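Local structure of 2-dehydropantoate 2-reductase, putative (Enterococcus faecalis, 2EW2) at residues B[76-81]-B[89-94]; B[83-88]-B[278-283]; B[113-118]-B[285-290]; B[15-20]-B[132-137]. The protein probably catalyses the NADPH-dependent reduction of ketopantoate (2-dehydropantoate) to (R)-pantoate, a step on the pathway to pantothenate. All blocks are in the same frame, centred on the assembly; numbering follows the deposited sequence. Where two conformers were deposited one is given.

Interaction 1: residues B[76-81]-B[89-94]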
loop_
_atom_site.group_PDB
_atom_site.type_symbol
_atom_site.label_atom_id
_atom_site.label_comp_id
_atom_site.label_asym_id
_atom_site.label_seq_id
_atom_site.Cartn_x
_atom_site.Cartn_y
_atom_site.Cartn_z
ATOM N N ASP B 76 13.798 -23.398 35.199
ATOM C CA ASP B 76 12.702 -24.165 34.634
ATOM C C ASP B 76 11.815 -23.306 33.722
ATOM O O ASP B 76 11.248 -23.803 32.754
ATOM C CB ASP B 76 11.851 -24.750 35.768
ATOM C CG ASP B 76 12.691 -25.529 36.797
ATOM O OD1 ASP B 76 13.395 -26.467 36.376
ATOM O OD2 ASP B 76 12.652 -25.205 38.005
ATOM N N LEU B 77 11.660 -22.030 34.071
ATOM C CA LEU B 77 10.691 -21.151 33.396
ATOM C C LEU B 77 11.277 -19.776 33.244
ATOM O O LEU B 77 11.857 -19.241 34.183
ATOM C CB LEU B 77 9.370 -21.044 34.176
ATOM C CG LEU B 77 8.263 -20.105 33.647
ATOM C CD1 LEU B 77 7.715 -20.605 32.300
ATOM C CD2 LEU B 77 7.126 -19.933 34.671
ATOM N N ILE B 78 11.121 -19.205 32.057
ATOM C CA ILE B 78 11.414 -17.797 31.856
ATOM C C ILE B 78 10.092 -17.119 31.507
ATOM O O ILE B 78 9.339 -17.618 30.665
ATOM C CB ILE B 78 12.464 -17.551 30.737
ATOM C CG1 ILE B 78 13.792 -18.243 31.075
ATOM C CG2 ILE B 78 12.730 -16.008 30.532
ATOM C CD1 ILE B 78 14.746 -18.331 29.871
ATOM N N ILE B 79 9.803 -16.016 32.191
ATOM C CA ILE B 79 8.642 -15.207 31.879
ATOM C C ILE B 79 9.121 -13.988 31.103
ATOM O O ILE B 79 9.887 -13.184 31.619
ATOM C CB ILE B 79 7.850 -14.762 33.133
ATOM C CG1 ILE B 79 7.304 -15.993 33.862
ATOM C CG2 ILE B 79 6.703 -13.805 32.696
ATOM C CD1 ILE B 79 6.926 -15.766 35.349
ATOM N N ALA B 80 8.670 -13.881 29.855
ATOM C CA ALA B 80 9.098 -12.817 28.955
ATOM C C ALA B 80 8.169 -11.598 29.035
ATOM O O ALA B 80 6.988 -11.697 28.709
ATOM C CB ALA B 80 9.149 -13.342 27.525
ATOM N N LEU B 81 8.720 -10.461 29.468
ATOM C CA LEU B 81 8.009 -9.185 29.492
ATOM C C LEU B 81 8.773 -8.038 28.818
ATOM O O LEU B 81 8.267 -6.915 28.742
ATOM C CB LEU B 81 7.648 -8.804 30.929
ATOM C CG LEU B 81 6.487 -9.636 31.475
ATOM C CD1 LEU B 81 6.658 -9.917 32.949
ATOM C CD2 LEU B 81 5.147 -8.925 31.180
ATOM N N ALA B 89 17.605 -9.573 21.686
ATOM C CA ALA B 89 18.865 -9.338 22.388
ATOM C C ALA B 89 18.815 -9.838 23.832
ATOM O O ALA B 89 19.800 -10.355 24.341
ATOM C CB ALA B 89 19.226 -7.861 22.349
HETATM N N MSE B 90 17.657 -9.698 24.479
HETATM C CA MSE B 90 17.443 -10.237 25.815
HETATM C C MSE B 90 17.569 -11.767 25.850
HETATM O O MSE B 90 18.233 -12.322 26.729
HETATM C CB MSE B 90 16.069 -9.807 26.359
HETATM C CG MSE B 90 15.592 -10.601 27.573
HETATM SE SE MSE B 90 16.628 -10.212 29.212
HETATM C CE MSE B 90 15.944 -8.356 29.642
ATOM N N PHE B 91 16.949 -12.455 24.898
ATOM C CA PHE B 91 17.009 -13.911 24.933
ATOM C C PHE B 91 18.362 -14.483 24.520
ATOM O O PHE B 91 18.815 -15.476 25.087
ATOM C CB PHE B 91 15.791 -14.567 24.279
ATOM C CG PHE B 91 14.631 -14.708 25.241
ATOM C CD1 PHE B 91 13.878 -13.594 25.610
ATOM C CD2 PHE B 91 14.356 -15.934 25.847
ATOM C CE1 PHE B 91 12.830 -13.709 26.541
ATOM C CE2 PHE B 91 13.324 -16.058 26.768
ATOM C CZ PHE B 91 12.563 -14.945 27.118
ATOM N N LYS B 92 19.030 -13.811 23.585
ATOM C CA LYS B 92 20.393 -14.177 23.251
ATOM C C LYS B 92 21.282 -14.099 24.495
ATOM O O LYS B 92 22.072 -15.001 24.745
ATOM C CB LYS B 92 20.963 -13.300 22.143
ATOM C CG LYS B 92 22.257 -13.893 21.566
ATOM C CD LYS B 92 22.833 -13.062 20.457
ATOM C CE LYS B 92 24.105 -13.746 19.934
ATOM N NZ LYS B 92 24.971 -12.771 19.191
ATOM N N ALA B 93 21.139 -13.028 25.274
ATOM C CA ALA B 93 21.937 -12.831 26.485
ATOM C C ALA B 93 21.664 -13.835 27.606
ATOM O O ALA B 93 22.575 -14.177 28.374
ATOM C CB ALA B 93 21.749 -11.402 27.006
ATOM N N ILE B 94 20.415 -14.293 27.731
ATOM C CA ILE B 94 20.075 -15.190 28.844
ATOM C C ILE B 94 20.123 -16.674 28.499
ATOM O O ILE B 94 19.891 -17.506 29.359
ATOM C CB ILE B 94 18.755 -14.794 29.553
ATOM C CG1 ILE B 94 17.547 -15.008 28.639
ATOM C CG2 ILE B 94 18.833 -13.342 30.001
ATOM C CD1 ILE B 94 16.198 -14.661 29.370
#
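In the Rossmann-type domain, strand 77-80 and helix 84-94 are the first two elements of a beta-alpha-beta unit that strand 103-106 completes, and I78 and A80 of the strand pack here against F91 and I94 of the helix. Helix and strand run nearly antiparallel, at 160° between short axes 11.4 Å apart, as expected where the chain doubles back over the sheet. F91 meets the strand with the CZ end of its ring. F91 CZ lies 3.6 Å from I78 CG2 and 3.8 Å from A80 CB, set between two residues two positions apart on the strand. The side chains of I78 and F91 pass alongside one another, heading opposite ways, whereas I78 and I94 meet tip to tip, CG2 of the former 3.9 Å from CD1 of the latter. With I94 CG1 held between its backbone N and carbonyl carbon (chi1 68°), CD1 is also brought over the centre of the F91 ring, 4.1 Å above its plane. All four side chains are buried and the contact is wholly apolar; no hydrogen bond crosses it. I79, on the other side of the strand, packs on L18 and L22 of helix 13-24. Around the contact, I78 also touches A9 of the adjacent strand 5-9, I94 rests on I32 of strand 28-32, and F91 on Y120.

Interaction 2: residues B[83-88]-B[278-283]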
loop_
_atom_site.group_PDB
_atom_site.type_symbol
_atom_site.label_atom_id
_atom_site.label_comp_id
_atom_site.label_asym_id
_atom_site.label_seq_id
_atom_site.Cartn_x
_atom_site.Cartn_y
_atom_site.Cartn_z
ATOM N N LYS B 83 9.994 -5.641 26.020
ATOM C CA LYS B 83 9.292 -5.224 24.798
ATOM C C LYS B 83 9.911 -5.848 23.556
ATOM O O LYS B 83 11.079 -6.256 23.567
ATOM C CB LYS B 83 9.131 -3.698 24.693
ATOM C CG LYS B 83 10.385 -2.864 24.749
ATOM C CD LYS B 83 9.967 -1.371 24.863
ATOM C CE LYS B 83 11.133 -0.422 24.653
ATOM N NZ LYS B 83 11.609 -0.408 23.233
ATOM N N ALA B 84 9.114 -5.939 22.496
ATOM C CA ALA B 84 9.468 -6.725 21.315
ATOM C C ALA B 84 10.783 -6.289 20.678
ATOM O O ALA B 84 11.524 -7.115 20.117
ATOM C CB ALA B 84 8.342 -6.659 20.288
ATOM N N GLN B 85 11.054 -4.984 20.756
ATOM C CA GLN B 85 12.243 -4.373 20.160
ATOM C C GLN B 85 13.542 -4.839 20.827
ATOM O O GLN B 85 14.614 -4.734 20.238
ATOM C CB GLN B 85 12.137 -2.836 20.243
ATOM C CG GLN B 85 11.055 -2.203 19.344
ATOM C CD GLN B 85 9.616 -2.266 19.908
ATOM O OE1 GLN B 85 9.356 -2.815 20.983
ATOM N NE2 GLN B 85 8.674 -1.685 19.157
ATOM N N GLN B 86 13.445 -5.337 22.058
ATOM C CA GLN B 86 14.616 -5.798 22.801
ATOM C C GLN B 86 14.592 -7.297 23.138
ATOM O O GLN B 86 15.523 -7.812 23.767
ATOM C CB GLN B 86 14.759 -4.987 24.082
ATOM C CG GLN B 86 15.168 -3.536 23.837
ATOM C CD GLN B 86 14.490 -2.576 24.789
ATOM O OE1 GLN B 86 14.137 -2.938 25.924
ATOM N NE2 GLN B 86 14.295 -1.333 24.334
ATOM N N LEU B 87 13.531 -7.982 22.720
ATOM C CA LEU B 87 13.327 -9.385 23.044
ATOM C C LEU B 87 14.440 -10.279 22.513
ATOM O O LEU B 87 14.913 -11.174 23.213
ATOM C CB LEU B 87 11.978 -9.872 22.490
ATOM C CG LEU B 87 11.504 -11.265 22.920
ATOM C CD1 LEU B 87 11.097 -11.259 24.411
ATOM C CD2 LEU B 87 10.372 -11.724 22.013
ATOM N N ASP B 88 14.843 -10.061 21.264
ATOM C CA ASP B 88 15.843 -10.928 20.683
ATOM C C ASP B 88 17.170 -10.804 21.424
ATOM O O ASP B 88 17.766 -11.808 21.782
ATOM C CB ASP B 88 16.008 -10.681 19.182
ATOM C CG ASP B 88 17.084 -11.555 18.574
ATOM O OD1 ASP B 88 16.779 -12.690 18.176
ATOM O OD2 ASP B 88 18.242 -11.106 18.505
ATOM N N ILE B 278 4.418 -1.488 13.829
ATOM C CA ILE B 278 3.995 -2.203 12.603
ATOM C C ILE B 278 4.732 -3.538 12.362
ATOM O O ILE B 278 4.143 -4.497 11.861
ATOM C CB ILE B 278 4.002 -1.285 11.316
ATOM C CG1 ILE B 278 3.261 -1.962 10.145
ATOM C CG2 ILE B 278 5.405 -0.913 10.867
ATOM C CD1 ILE B 278 1.898 -1.412 9.872
ATOM N N ASP B 279 5.998 -3.610 12.756
ATOM C CA ASP B 279 6.783 -4.829 12.564
ATOM C C ASP B 279 6.236 -6.030 13.308
ATOM O O ASP B 279 6.507 -7.150 12.910
ATOM C CB ASP B 279 8.252 -4.608 12.943
ATOM C CG ASP B 279 9.013 -3.814 11.903
ATOM O OD1 ASP B 279 8.578 -3.725 10.743
ATOM O OD2 ASP B 279 10.075 -3.265 12.248
ATOM N N TYR B 280 5.441 -5.782 14.354
ATOM C CA TYR B 280 4.889 -6.822 15.233
ATOM C C TYR B 280 3.409 -7.021 14.999
ATOM O O TYR B 280 2.730 -7.683 15.771
ATOM C CB TYR B 280 5.195 -6.489 16.710
ATOM C CG TYR B 280 6.631 -6.084 16.839
ATOM C CD1 TYR B 280 7.658 -7.013 16.648
ATOM C CD2 TYR B 280 6.976 -4.761 17.055
ATOM C CE1 TYR B 280 8.987 -6.631 16.706
ATOM C CE2 TYR B 280 8.299 -4.377 17.115
ATOM C CZ TYR B 280 9.295 -5.314 16.940
ATOM O OH TYR B 280 10.615 -4.911 17.005
ATOM N N ILE B 281 2.912 -6.437 13.912
ATOM C CA ILE B 281 1.526 -6.601 13.522
ATOM C C ILE B 281 1.568 -7.071 12.064
ATOM O O ILE B 281 1.757 -8.261 11.804
ATOM C CB ILE B 281 0.717 -5.288 13.712
ATOM C CG1 ILE B 281 0.920 -4.717 15.133
ATOM C CG2 ILE B 281 -0.764 -5.526 13.402
ATOM C CD1 ILE B 281 0.359 -3.279 15.324
ATOM N N ASN B 282 1.455 -6.139 11.118
ATOM C CA ASN B 282 1.514 -6.493 9.703
ATOM C C ASN B 282 2.863 -7.092 9.302
ATOM O O ASN B 282 2.903 -8.016 8.499
ATOM C CB ASN B 282 1.163 -5.287 8.814
ATOM C CG ASN B 282 -0.230 -4.751 9.095
ATOM O OD1 ASN B 282 -1.197 -5.077 8.390
ATOM N ND2 ASN B 282 -0.343 -3.922 10.122
ATOM N N GLY B 283 3.954 -6.558 9.863
ATOM C CA GLY B 283 5.308 -7.070 9.593
ATOM C C GLY B 283 5.466 -8.534 10.007
ATOM O O GLY B 283 6.178 -9.290 9.369
#
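Y280 turns its CG anti to its own carbonyl carbon (chi1 -46°), which carries the phenol ring out to A84 and Q85; Q85, bent at its second torsion, folds its amide back toward that ring. A84 meets the ring face-on with its methyl: its CB sits over the centre of one ring face, 3.6 Å from the centroid of Y280 and 8° off the ring normal, a CH-pi arrangement. The opposite face of the ring is backed by D279 CB, 4.1 Å above the plane, so the ring is held between its own neighbour in sequence and the first turn of helix 84-94. Q85 comes in obliquely, its amide plane 71° from the ring plane. NE2 of Q85 lies 3.4 Å from Y280 CE2, and Q85 CG is 3.6 Å from Y280 OH. The contact spans the two halves of the protein, joining the N-terminal end of a Rossmann-domain helix to the turn that leads into helix 282-292 of the C-terminal domain. That turn is folded on I278 O, which accepts from both I281 N and G283 N. I281 stands at the N-cap position of the helix. Q85 NE2 has a hydrogen-bond partner in E277 OE2, a second tie between the domains next to the ring. The A84 methyl also touches L108 and H113 of its own domain.

Interaction 3: residues B[113-118]-B[285-290]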
loop_
_atom_site.group_PDB
_atom_site.type_symbol
_atom_site.label_atom_id
_atom_site.label_comp_id
_atom_site.label_asym_id
_atom_site.label_seq_id
_atom_site.Cartn_x
_atom_site.Cartn_y
_atom_site.Cartn_z
ATOM N N HIS B 113 5.961 -13.468 18.488
ATOM C CA HIS B 113 7.166 -13.468 19.328
ATOM C C HIS B 113 7.786 -14.837 19.500
ATOM O O HIS B 113 9.001 -14.946 19.719
ATOM C CB HIS B 113 6.873 -12.830 20.685
ATOM C CG HIS B 113 6.229 -11.489 20.568
ATOM N ND1 HIS B 113 6.810 -10.450 19.879
ATOM C CD2 HIS B 113 5.053 -11.017 21.048
ATOM C CE1 HIS B 113 6.023 -9.391 19.943
ATOM N NE2 HIS B 113 4.950 -9.710 20.647
ATOM N N GLU B 114 6.964 -15.878 19.370
ATOM C CA GLU B 114 7.455 -17.261 19.348
ATOM C C GLU B 114 8.556 -17.481 18.302
ATOM O O GLU B 114 9.415 -18.338 18.480
ATOM C CB GLU B 114 6.296 -18.265 19.133
ATOM C CG GLU B 114 5.491 -18.098 17.821
ATOM C CD GLU B 114 4.406 -17.015 17.881
ATOM O OE1 GLU B 114 4.270 -16.332 18.926
ATOM O OE2 GLU B 114 3.678 -16.831 16.872
ATOM N N ASP B 115 8.543 -16.698 17.223
ATOM C CA ASP B 115 9.532 -16.873 16.164
ATOM C C ASP B 115 10.908 -16.387 16.604
ATOM O O ASP B 115 11.913 -16.915 16.178
ATOM C CB ASP B 115 9.087 -16.175 14.879
ATOM C CG ASP B 115 7.757 -16.724 14.342
ATOM O OD1 ASP B 115 7.434 -17.906 14.622
ATOM O OD2 ASP B 115 7.032 -15.980 13.645
ATOM N N VAL B 116 10.951 -15.384 17.472
ATOM C CA VAL B 116 12.221 -14.968 18.068
ATOM C C VAL B 116 12.621 -15.974 19.152
ATOM O O VAL B 116 13.768 -16.436 19.198
ATOM C CB VAL B 116 12.130 -13.534 18.672
ATOM C CG1 VAL B 116 13.240 -13.296 19.683
ATOM C CG2 VAL B 116 12.189 -12.471 17.577
ATOM N N LEU B 117 11.665 -16.306 20.023
ATOM C CA LEU B 117 11.918 -17.149 21.192
ATOM C C LEU B 117 12.445 -18.521 20.788
ATOM O O LEU B 117 13.355 -19.043 21.437
ATOM C CB LEU B 117 10.661 -17.263 22.093
ATOM C CG LEU B 117 10.183 -15.961 22.761
ATOM C CD1 LEU B 117 8.839 -16.117 23.479
ATOM C CD2 LEU B 117 11.248 -15.418 23.719
ATOM N N GLU B 118 11.911 -19.079 19.704
ATOM C CA GLU B 118 12.288 -20.433 19.280
ATOM C C GLU B 118 13.756 -20.561 18.829
ATOM O O GLU B 118 14.278 -21.666 18.711
ATOM C CB GLU B 118 11.307 -21.013 18.244
ATOM C CG GLU B 118 11.540 -20.563 16.810
ATOM C CD GLU B 118 10.468 -21.077 15.840
ATOM O OE1 GLU B 118 9.858 -22.146 16.126
ATOM O OE2 GLU B 118 10.237 -20.407 14.787
ATOM N N VAL B 285 2.899 -10.872 10.200
ATOM C CA VAL B 285 2.153 -11.665 9.207
ATOM C C VAL B 285 2.999 -11.860 7.945
ATOM O O VAL B 285 3.056 -12.947 7.366
ATOM C CB VAL B 285 0.812 -10.961 8.821
ATOM C CG1 VAL B 285 0.051 -11.760 7.794
ATOM C CG2 VAL B 285 -0.046 -10.730 10.045
ATOM N N TRP B 286 3.636 -10.781 7.517
ATOM C CA TRP B 286 4.485 -10.788 6.329
ATOM C C TRP B 286 5.682 -11.747 6.531
ATOM O O TRP B 286 5.940 -12.615 5.680
ATOM C CB TRP B 286 4.925 -9.344 6.013
ATOM C CG TRP B 286 5.815 -9.155 4.805
ATOM C CD1 TRP B 286 5.984 -10.013 3.745
ATOM C CD2 TRP B 286 6.629 -8.001 4.521
ATOM N NE1 TRP B 286 6.873 -9.464 2.833
ATOM C CE2 TRP B 286 7.283 -8.237 3.292
ATOM C CE3 TRP B 286 6.878 -6.795 5.200
ATOM C CZ2 TRP B 286 8.170 -7.309 2.725
ATOM C CZ3 TRP B 286 7.754 -5.873 4.635
ATOM C CH2 TRP B 286 8.397 -6.139 3.415
ATOM N N ARG B 287 6.384 -11.618 7.653
ATOM C CA ARG B 287 7.494 -12.553 7.972
ATOM C C ARG B 287 7.025 -14.021 7.955
ATOM O O ARG B 287 7.635 -14.875 7.302
ATOM C CB ARG B 287 8.147 -12.194 9.315
ATOM C CG ARG B 287 9.405 -13.000 9.641
ATOM C CD ARG B 287 9.886 -12.780 11.083
ATOM N NE ARG B 287 8.894 -13.233 12.067
ATOM C CZ ARG B 287 8.203 -12.425 12.867
ATOM N NH1 ARG B 287 7.319 -12.936 13.722
ATOM N NH2 ARG B 287 8.396 -11.108 12.820
ATOM N N LYS B 288 5.925 -14.310 8.638
ATOM C CA LYS B 288 5.392 -15.684 8.664
ATOM C C LYS B 288 4.967 -16.167 7.287
ATOM O O LYS B 288 5.276 -17.293 6.908
ATOM C CB LYS B 288 4.206 -15.793 9.618
ATOM C CG LYS B 288 4.570 -15.676 11.099
ATOM C CD LYS B 288 3.287 -15.659 11.960
ATOM C CE LYS B 288 3.639 -15.659 13.466
ATOM N NZ LYS B 288 4.233 -16.971 13.947
ATOM N N GLY B 289 4.242 -15.322 6.543
ATOM C CA GLY B 289 3.843 -15.651 5.182
ATOM C C GLY B 289 5.009 -16.048 4.281
ATOM O O GLY B 289 4.894 -16.961 3.477
ATOM N N GLN B 290 6.129 -15.353 4.409
ATOM C CA GLN B 290 7.305 -15.658 3.614
ATOM C C GLN B 290 7.806 -17.059 3.940
ATOM O O GLN B 290 8.208 -17.799 3.055
ATOM C CB GLN B 290 8.414 -14.632 3.877
ATOM C CG GLN B 290 8.129 -13.245 3.270
ATOM C CD GLN B 290 7.896 -13.324 1.768
ATOM O OE1 GLN B 290 8.813 -13.639 1.012
ATOM N NE2 GLN B 290 6.672 -13.050 1.332
HETATM O O HOH W 1 8.130 -15.725 11.355
#
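E114 and D115, side by side at the start of helix 114-117, turn their carboxylates to R287 and K288 of helix 282-292 and build a salt-bridge network between the Rossmann domain and the C-terminal helical domain. E114 comes first. Its chain is bent at chi2 (-82°) and crosses that of K288 at about a right angle, so that OE2 of E114 takes a hydrogen bond from K288 NZ at 3.0 Å, on the anti side of the carboxylate and somewhat out of its plane. D115 is the hub. K288 NZ meets D115 OD2 on its syn side at 3.0 Å, with a weak, longer bond from the same nitrogen to D115 OD1 at 3.4 Å. R287 NH1 uses the anti side of D115 OD2 at 3.1 Å; the bond is nearly straight (173°) and lies in the guanidinium plane. With the planes 78° apart, the groups share one direct bond, not a paired, side-on grip. A water bridges the same two side chains, donating to D115 OD2 at 2.6 Å and accepting from R287 NE at 2.7 Å. The strongest polar partner of K288 NZ lies outside the two segments, a salt bridge to E236 OE2; D115 OD1 has a weak, long ion pair with K291 NZ. One guanidinium, one ammonium and a water thus converge on D115 OD2, while the buried ammonium of K288 is held among the carboxylates of E114, D115 and E236; such surroundings would be expected to favour the charged form of all these groups.

Interaction 4: residues B[15-20]-B[132-137]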
loop_
_atom_site.group_PDB
_atom_site.type_symbol
_atom_site.label_atom_id
_atom_site.label_comp_id
_atom_site.label_asym_id
_atom_site.label_seq_id
_atom_site.Cartn_x
_atom_site.Cartn_y
_atom_site.Cartn_z
ATOM N N GLY B 15 6.708 -7.299 35.653
ATOM C CA GLY B 15 7.647 -8.364 35.997
ATOM C C GLY B 15 7.937 -8.394 37.488
ATOM O O GLY B 15 8.071 -9.469 38.081
ATOM N N SER B 16 8.046 -7.204 38.081
ATOM C CA SER B 16 8.214 -7.046 39.516
ATOM C C SER B 16 7.035 -7.597 40.306
ATOM O O SER B 16 7.230 -8.259 41.325
ATOM C CB SER B 16 8.472 -5.573 39.857
ATOM O OG SER B 16 9.751 -5.189 39.383
ATOM N N ARG B 17 5.817 -7.361 39.832
ATOM C CA ARG B 17 4.636 -7.981 40.461
ATOM C C ARG B 17 4.735 -9.491 40.460
ATOM O O ARG B 17 4.599 -10.132 41.509
ATOM C CB ARG B 17 3.325 -7.578 39.789
ATOM C CG ARG B 17 2.143 -8.327 40.409
ATOM C CD ARG B 17 0.828 -8.079 39.698
ATOM N NE ARG B 17 0.188 -6.803 40.041
ATOM C CZ ARG B 17 -0.450 -6.529 41.185
ATOM N NH1 ARG B 17 -1.017 -5.343 41.340
ATOM N NH2 ARG B 17 -0.528 -7.416 42.175
ATOM N N LEU B 18 4.976 -10.063 39.280
ATOM C CA LEU B 18 5.085 -11.511 39.155
ATOM C C LEU B 18 6.236 -12.035 40.018
ATOM O O LEU B 18 6.095 -13.052 40.695
ATOM C CB LEU B 18 5.259 -11.939 37.683
ATOM C CG LEU B 18 4.202 -11.507 36.650
ATOM C CD1 LEU B 18 4.168 -12.440 35.443
ATOM C CD2 LEU B 18 2.815 -11.353 37.230
ATOM N N GLY B 19 7.361 -11.333 40.006
ATOM C CA GLY B 19 8.516 -11.733 40.803
ATOM C C GLY B 19 8.248 -11.825 42.300
ATOM O O GLY B 19 8.551 -12.841 42.935
ATOM N N ILE B 20 7.711 -10.749 42.864
ATOM C CA ILE B 20 7.343 -10.698 44.281
ATOM C C ILE B 20 6.376 -11.819 44.681
ATOM O O ILE B 20 6.601 -12.511 45.670
ATOM C CB ILE B 20 6.711 -9.329 44.660
ATOM C CG1 ILE B 20 7.790 -8.245 44.657
ATOM C CG2 ILE B 20 6.070 -9.408 46.068
ATOM C CD1 ILE B 20 7.270 -6.812 44.685
HETATM N N MSE B 132 -3.867 -9.815 32.985
HETATM C CA MSE B 132 -4.871 -8.782 33.230
HETATM C C MSE B 132 -4.559 -7.982 34.502
HETATM O O MSE B 132 -5.310 -7.069 34.870
HETATM C CB MSE B 132 -6.278 -9.395 33.313
HETATM C CG MSE B 132 -6.842 -9.956 31.989
HETATM SE SE MSE B 132 -6.061 -11.675 31.444
HETATM C CE MSE B 132 -7.398 -12.201 30.084
ATOM N N TRP B 133 -3.457 -8.322 35.171
ATOM C CA TRP B 133 -3.024 -7.597 36.388
ATOM C C TRP B 133 -2.551 -6.193 36.011
ATOM O O TRP B 133 -2.255 -5.925 34.844
ATOM C CB TRP B 133 -1.886 -8.328 37.117
ATOM C CG TRP B 133 -2.300 -9.595 37.801
ATOM C CD1 TRP B 133 -2.299 -10.848 37.267
ATOM C CD2 TRP B 133 -2.798 -9.731 39.141
ATOM N NE1 TRP B 133 -2.768 -11.764 38.189
ATOM C CE2 TRP B 133 -3.074 -11.106 39.350
ATOM C CE3 TRP B 133 -3.030 -8.830 40.187
ATOM C CZ2 TRP B 133 -3.566 -11.601 40.563
ATOM C CZ3 TRP B 133 -3.524 -9.321 41.390
ATOM C CH2 TRP B 133 -3.782 -10.701 41.571
ATOM N N THR B 134 -2.482 -5.299 36.997
ATOM C CA THR B 134 -1.897 -3.975 36.789
ATOM C C THR B 134 -0.674 -3.848 37.702
ATOM O O THR B 134 -0.557 -4.558 38.694
ATOM C CB THR B 134 -2.919 -2.828 37.047
ATOM O OG1 THR B 134 -3.303 -2.818 38.428
ATOM C CG2 THR B 134 -4.174 -3.003 36.177
ATOM N N ALA B 135 0.248 -2.970 37.343
ATOM C CA ALA B 135 1.412 -2.674 38.173
ATOM C C ALA B 135 1.942 -1.285 37.838
ATOM O O ALA B 135 1.915 -0.885 36.685
ATOM C CB ALA B 135 2.499 -3.710 37.959
ATOM N N GLY B 136 2.434 -0.562 38.839
ATOM C CA GLY B 136 3.023 0.763 38.584
ATOM C C GLY B 136 4.458 0.831 39.036
ATOM O O GLY B 136 4.836 0.168 39.984
ATOM N N LEU B 137 5.267 1.616 38.343
ATOM C CA LEU B 137 6.613 1.904 38.798
ATOM C C LEU B 137 6.670 3.272 39.513
ATOM O O LEU B 137 6.390 4.309 38.899
ATOM C CB LEU B 137 7.588 1.872 37.614
ATOM C CG LEU B 137 9.058 1.935 38.030
ATOM C CD1 LEU B 137 9.635 0.533 38.308
ATOM C CD2 LEU B 137 9.861 2.654 36.960
#
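R17, on helix 13-24, which follows a probable glycine-rich Rossmann turn, packs closely against the loop at W133 and T134, and more loosely toward A135. The close side is both polar and flat. R17 NE and NH1 both donate to T134 O, at 2.7 Å and 2.8 Å, one from each side of the carbonyl plane; both bonds are bent, with N-H...O angles of 146° and 140°, as a single acceptor shared between them requires. The oxygen lies close to the guanidinium plane. A bend at chi3 turns the guanidinium across the indole of W133, whose CE3 covers one of its faces, 3.5 Å from R17 NH2. The planes are 29° apart and the indole is displaced toward the rim, so the overlap is partial. Toward A135 the fit is slacker: R17 CB and A135 CB come no nearer than 4.4 Å, and T134, an exposed residue, has its CB directed away from the helix. G15 belongs to a GxGxxG-type sequence, consistent with the NADP-binding turn of Rossmann folds. W133 is fixed by a bond from NE1 to L176 O and packs on M14 and M21 of helix 13-24. R17 also touches F51 of strand 47-51 and L145 of strand 142-145, which places the contact between the helix and the small four-stranded sheet.

Interaction 1 is the buried, purely apolar contact of the four, inside the Rossmann domain. Interaction 4 lies in the same domain, but replaces apolar packing with a partly buried arginine-carbonyl grip between helix 13-24 and the loop before strand 136-139. Interactions 2 and 3 bridge the two domains and share helix 282-292: 83-88 with 278-283 lies near the surface and rests on a ring face, whereas 113-118 with 285-290 is held by charges. Helix 84-94 serves both interactions 1 and 2. Neighbouring contacts meet through packing, F91 on L117 between 1 and 3 and A84 on H113 between 2 and 3, while interactions 3 and 4 lie about 27 Å apart between centres.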